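PDB 3SYJ: adhesion and penetration protein autotransporter from Haemophilus influenzae, which is probably a serine protease, promotes bacterial adherence to and invasion of host cells, and self-associates between cells in bacterial aggregation. Local coordinates for residues D132-S135 with T141-D144; M222-A227 with L233-L238. One frame throughout, in Å; residues are numbered along the deposited sequence.

Overall arrangement
The chain is the secreted passenger domain of the autotransporter. Both contacts lie in its N-terminal serine protease domain, ahead of the long beta-helix in the sequence. Contact 1 comes first. It closes a short loop between residues 132-135 and 141-144, within the connection that leads from strand 120-121 to strand 151-155. Contact 2 begins some 80 residues later and closes the hairpin of strands 221-226 and 231-238. The two follow in series and neither encloses nor crosses the other. The centres of contact 1 and contact 2 are about 7 Å apart. Asp132 O bonds to Ile234 N at 3.0 Å, and Tyr142 CB packs on Ile224 CD1, tying the earlier loop to the hairpin.

Contact 1: D132-S135 with T141-D144; sequences DMTS and TYSD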
loop_
_atom_site.group_PDB
_atom_site.type_symbol
_atom_site.label_atom_id
_atom_site.label_comp_id
_atom_site.label_asym_id
_atom_site.label_seq_id
_atom_site.Cartn_x
_atom_site.Cartn_y
_atom_site.Cartn_z
ATOM N N ASP A 132 -48.159 24.738 29.864
ATOM C CA ASP A 132 -49.074 24.393 30.938
ATOM C C ASP A 132 -49.111 25.483 31.994
ATOM O O ASP A 132 -48.136 26.221 32.173
ATOM C CB ASP A 132 -48.670 23.067 31.584
ATOM C CG ASP A 132 -48.862 21.883 30.661
ATOM O OD1 ASP A 132 -49.414 22.076 29.559
ATOM O OD2 ASP A 132 -48.463 20.765 31.040
ATOM N N MET A 133 -50.243 25.570 32.693
ATOM C CA MET A 133 -50.413 26.471 33.826
ATOM C C MET A 133 -50.120 25.811 35.186
ATOM O O MET A 133 -50.321 24.607 35.366
ATOM C CB MET A 133 -51.844 26.989 33.854
ATOM C CG MET A 133 -52.270 27.713 32.606
ATOM S SD MET A 133 -53.892 28.425 32.872
ATOM C CE MET A 133 -54.074 29.416 31.400
ATOM N N THR A 134 -49.651 26.608 36.146
ATOM C CA THR A 134 -49.583 26.150 37.528
ATOM C C THR A 134 -51.024 26.067 38.023
ATOM O O THR A 134 -51.898 26.762 37.503
ATOM C CB THR A 134 -48.736 27.094 38.430
ATOM O OG1 THR A 134 -49.201 28.445 38.309
ATOM C CG2 THR A 134 -47.270 27.029 38.040
ATOM N N SER A 135 -51.285 25.214 39.007
ATOM C CA SER A 135 -52.672 24.939 39.374
ATOM C C SER A 135 -53.099 25.495 40.731
ATOM O O SER A 135 -54.292 25.605 41.012
ATOM C CB SER A 135 -52.942 23.440 39.315
ATOM O OG SER A 135 -52.014 22.742 40.117
ATOM N N THR A 141 -47.171 28.864 47.700
ATOM C CA THR A 141 -46.804 27.550 47.164
ATOM C C THR A 141 -45.469 27.566 46.438
ATOM O O THR A 141 -44.701 26.609 46.504
ATOM C CB THR A 141 -47.851 27.064 46.140
ATOM O OG1 THR A 141 -49.115 26.903 46.786
ATOM C CG2 THR A 141 -47.424 25.737 45.500
ATOM N N TYR A 142 -45.207 28.666 45.744
ATOM C CA TYR A 142 -44.132 28.729 44.765
ATOM C C TYR A 142 -42.824 29.273 45.326
ATOM O O TYR A 142 -41.829 29.371 44.607
ATOM C CB TYR A 142 -44.607 29.534 43.553
ATOM C CG TYR A 142 -45.902 28.974 43.009
ATOM C CD1 TYR A 142 -45.912 27.792 42.271
ATOM C CD2 TYR A 142 -47.121 29.597 43.265
ATOM C CE1 TYR A 142 -47.092 27.259 41.786
ATOM C CE2 TYR A 142 -48.309 29.068 42.784
ATOM C CZ TYR A 142 -48.283 27.898 42.048
ATOM O OH TYR A 142 -49.445 27.356 41.563
ATOM N N SER A 143 -42.830 29.602 46.617
ATOM C CA SER A 143 -41.649 30.143 47.290
ATOM C C SER A 143 -40.565 29.090 47.517
ATOM O O SER A 143 -39.387 29.419 47.610
ATOM C CB SER A 143 -42.050 30.770 48.622
ATOM O OG SER A 143 -42.933 31.855 48.408
ATOM N N ASP A 144 -40.968 27.827 47.609
ATOM C CA ASP A 144 -40.015 26.732 47.773
ATOM C C ASP A 144 -39.113 26.665 46.553
ATOM O O ASP A 144 -39.559 26.285 45.470
ATOM C CB ASP A 144 -40.763 25.402 47.956
ATOM C CG ASP A 144 -39.828 24.206 48.107
ATOM O OD1 ASP A 144 -38.598 24.351 47.938
ATOM O OD2 ASP A 144 -40.334 23.101 48.400
#
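The phenol of Tyr142 meets Thr134 at its hydroxyl end. Thr134 approaches the ring obliquely. Over the centre of one face lies Thr141 CB, 3.8 Å above the plane, from the residue just before the tyrosine. The ring of Tyr148 also meets Tyr142, with the planes inclined at about 55°.

Across the contact the two side chains come from opposite directions. The closest pair is Thr134 CB and Tyr142 OH, at 3.2 Å. Thr134 CG2 touches the ring itself, 3.8 Å from Tyr142 CE1. Thr134 OG1 is 3.4 Å from Tyr142 OH. The phenol oxygen also comes near the main chain, with Tyr142 OH 3.8 Å from Ser135 N. Tyr142 CG stands anti to its own carbonyl carbon (chi1 -54°), which points the ring at Thr134. The backbones stay well apart, with 9.4 Å between Thr134 CA and Tyr142 CA.

Here a protease-domain loop folds back on itself beside the hairpin of contact 2. Both side chains are buried, and each hydroxyl has its main partner elsewhere. Tyr142 OH gives its proton to Asn136 O, a backbone carbonyl just after the first segment that can only accept. With the amide as modelled, Thr134 OG1 probably gives its proton to Asn235 OD1 on strand 231-238, and Ile234 O is a weaker partner. These bonds satisfy the two buried hydroxyls and limit their rotation. What clearly joins Thr134 to Tyr142 is packing of carbon on hydroxyl and carbon on ring. The tyrosine bond stays within the loop, whereas the threonine bond reaches the neighbouring strand.

Contact 2: M222-A227 with L233-L238; sequences MFIYDA and LINGIL
Met222 O accepts two backbone bonds, from Asn235 N at 2.8 Å and from Gly236 N at 3.2 Å. The Asn235 donor lies in the carbonyl plane; the Gly236 donor is tilted 26° from it. Met222 N returns a bond to Gly236 O. Farther along, Ile224 N and Leu233 O bond at 2.8 Å, nearly along the C=O axis, and Leu233 N bonds back to Ile224 O.

Asn235 is touched by two side chains, Met222 and Ile224. Met222 bends at chi2 (-105°) and chi3 (105°), which lays SD 3.6 Å from Asn235 ND2. Ile224 CG2 crosses to Asn235 CB at 3.6 Å. Asn235 and Gly236 both face Met222, so this is a classic beta bulge in an antiparallel hairpin. The hairpin belongs to the trypsin-like protease domain, and Met222 is about 12 Å, side chain to side chain, from Ser218, the active-site serine by similarity.

Phe223 and Ile234 form the non-hydrogen-bonded pair. Phe223 CD1 packs on Ile234 CB at 3.9 Å, while Leu233 O lies at the ring edge.

Strand 151-155 flanks the hairpin beside 221-226, where the Phe223 backbone bonds to that of Val152. Strand 249-253 flanks the other side, where Phe251 packs on Met222 and Leu253 on Asn235.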
loop_
_atom_site.group_PDB
_atom_site.type_symbol
_atom_site.label_atom_id
_atom_site.label_comp_id
_atom_site.label_asym_id
_atom_site.label_seq_id
_atom_site.Cartn_x
_atom_site.Cartn_y
_atom_site.Cartn_z
ATOM N N MET A 222 -45.150 35.511 33.461
ATOM C CA MET A 222 -44.084 35.166 34.377
ATOM C C MET A 222 -44.140 33.648 34.507
ATOM O O MET A 222 -45.215 33.077 34.680
ATOM C CB MET A 222 -44.314 35.890 35.707
ATOM C CG MET A 222 -43.379 35.534 36.836
ATOM S SD MET A 222 -44.148 34.473 38.068
ATOM C CE MET A 222 -43.384 32.940 37.640
ATOM N N PHE A 223 -42.986 32.996 34.386
ATOM C CA PHE A 223 -42.922 31.540 34.327
ATOM C C PHE A 223 -42.134 30.973 35.490
ATOM O O PHE A 223 -41.184 31.590 35.964
ATOM C CB PHE A 223 -42.247 31.092 33.028
ATOM C CG PHE A 223 -42.909 31.610 31.790
ATOM C CD1 PHE A 223 -43.868 30.853 31.136
ATOM C CD2 PHE A 223 -42.573 32.853 31.278
ATOM C CE1 PHE A 223 -44.488 31.328 29.987
ATOM C CE2 PHE A 223 -43.183 33.334 30.128
ATOM C CZ PHE A 223 -44.145 32.564 29.481
ATOM N N ILE A 224 -42.517 29.785 35.944
ATOM C CA ILE A 224 -41.796 29.141 37.030
ATOM C C ILE A 224 -41.422 27.716 36.646
ATOM O O ILE A 224 -42.186 27.020 35.968
ATOM C CB ILE A 224 -42.596 29.190 38.361
ATOM C CG1 ILE A 224 -41.681 28.906 39.565
ATOM C CG2 ILE A 224 -43.815 28.258 38.315
ATOM C CD1 ILE A 224 -42.338 29.161 40.907
ATOM N N TYR A 225 -40.229 27.290 37.046
ATOM C CA TYR A 225 -39.798 25.937 36.738
ATOM C C TYR A 225 -40.164 24.965 37.855
ATOM O O TYR A 225 -39.718 25.121 38.992
ATOM C CB TYR A 225 -38.293 25.881 36.489
ATOM C CG TYR A 225 -37.832 24.541 35.930
ATOM C CD1 TYR A 225 -38.126 24.184 34.624
ATOM C CD2 TYR A 225 -37.115 23.643 36.707
ATOM C CE1 TYR A 225 -37.714 22.978 34.095
ATOM C CE2 TYR A 225 -36.697 22.426 36.192
ATOM C CZ TYR A 225 -37.002 22.099 34.879
ATOM O OH TYR A 225 -36.598 20.906 34.335
ATOM N N ASP A 226 -40.981 23.969 37.515
ATOM C CA ASP A 226 -41.290 22.862 38.414
ATOM C C ASP A 226 -40.233 21.773 38.231
ATOM O O ASP A 226 -40.191 21.112 37.199
ATOM C CB ASP A 226 -42.684 22.308 38.105
ATOM C CG ASP A 226 -43.156 21.288 39.130
ATOM O OD1 ASP A 226 -42.347 20.441 39.564
ATOM O OD2 ASP A 226 -44.348 21.328 39.498
ATOM N N ALA A 227 -39.378 21.593 39.232
ATOM C CA ALA A 227 -38.246 20.671 39.124
ATOM C C ALA A 227 -38.665 19.209 39.267
ATOM O O ALA A 227 -37.995 18.308 38.762
ATOM C CB ALA A 227 -37.184 21.014 40.159
ATOM N N LEU A 233 -43.682 26.162 33.581
ATOM C CA LEU A 233 -45.117 26.421 33.640
ATOM C C LEU A 233 -45.296 27.915 33.666
ATOM O O LEU A 233 -44.441 28.626 34.204
ATOM C CB LEU A 233 -45.724 25.826 34.913
ATOM C CG LEU A 233 -45.687 24.305 35.053
ATOM C CD1 LEU A 233 -45.739 23.882 36.505
ATOM C CD2 LEU A 233 -46.843 23.707 34.298
ATOM N N ILE A 234 -46.380 28.415 33.087
ATOM C CA ILE A 234 -46.684 29.814 33.301
ATOM C C ILE A 234 -47.274 29.920 34.702
ATOM O O ILE A 234 -48.140 29.127 35.076
ATOM C CB ILE A 234 -47.619 30.439 32.233
ATOM C CG1 ILE A 234 -47.896 31.900 32.608
ATOM C CG2 ILE A 234 -48.910 29.654 32.103
ATOM C CD1 ILE A 234 -48.537 32.712 31.526
ATOM N N ASN A 235 -46.778 30.876 35.486
ATOM C CA ASN A 235 -47.193 30.998 36.880
ATOM C C ASN A 235 -48.109 32.187 37.105
ATOM O O ASN A 235 -49.014 32.131 37.926
ATOM C CB ASN A 235 -45.966 31.072 37.794
ATOM C CG ASN A 235 -46.325 31.074 39.275
ATOM O OD1 ASN A 235 -47.318 30.472 39.699
ATOM N ND2 ASN A 235 -45.508 31.750 40.070
ATOM N N GLY A 236 -47.883 33.268 36.374
ATOM C CA GLY A 236 -48.703 34.446 36.562
ATOM C C GLY A 236 -48.550 35.466 35.462
ATOM O O GLY A 236 -47.716 35.314 34.557
ATOM N N ILE A 237 -49.364 36.511 35.536
ATOM C CA ILE A 237 -49.283 37.603 34.573
ATOM C C ILE A 237 -49.045 38.928 35.296
ATOM O O ILE A 237 -49.623 39.183 36.357
ATOM C CB ILE A 237 -50.559 37.682 33.731
ATOM C CG1 ILE A 237 -51.788 37.768 34.642
ATOM C CG2 ILE A 237 -50.654 36.455 32.821
ATOM C CD1 ILE A 237 -53.086 37.985 33.883
ATOM N N LEU A 238 -48.180 39.761 34.728
ATOM C CA LEU A 238 -47.790 40.992 35.401
ATOM C C LEU A 238 -48.958 41.961 35.473
ATOM O O LEU A 238 -49.598 42.256 34.466
ATOM C CB LEU A 238 -46.570 41.646 34.735
ATOM C CG LEU A 238 -45.915 42.813 35.488
ATOM C CD1 LEU A 238 -44.414 42.897 35.271
ATOM C CD2 LEU A 238 -46.572 44.120 35.096
#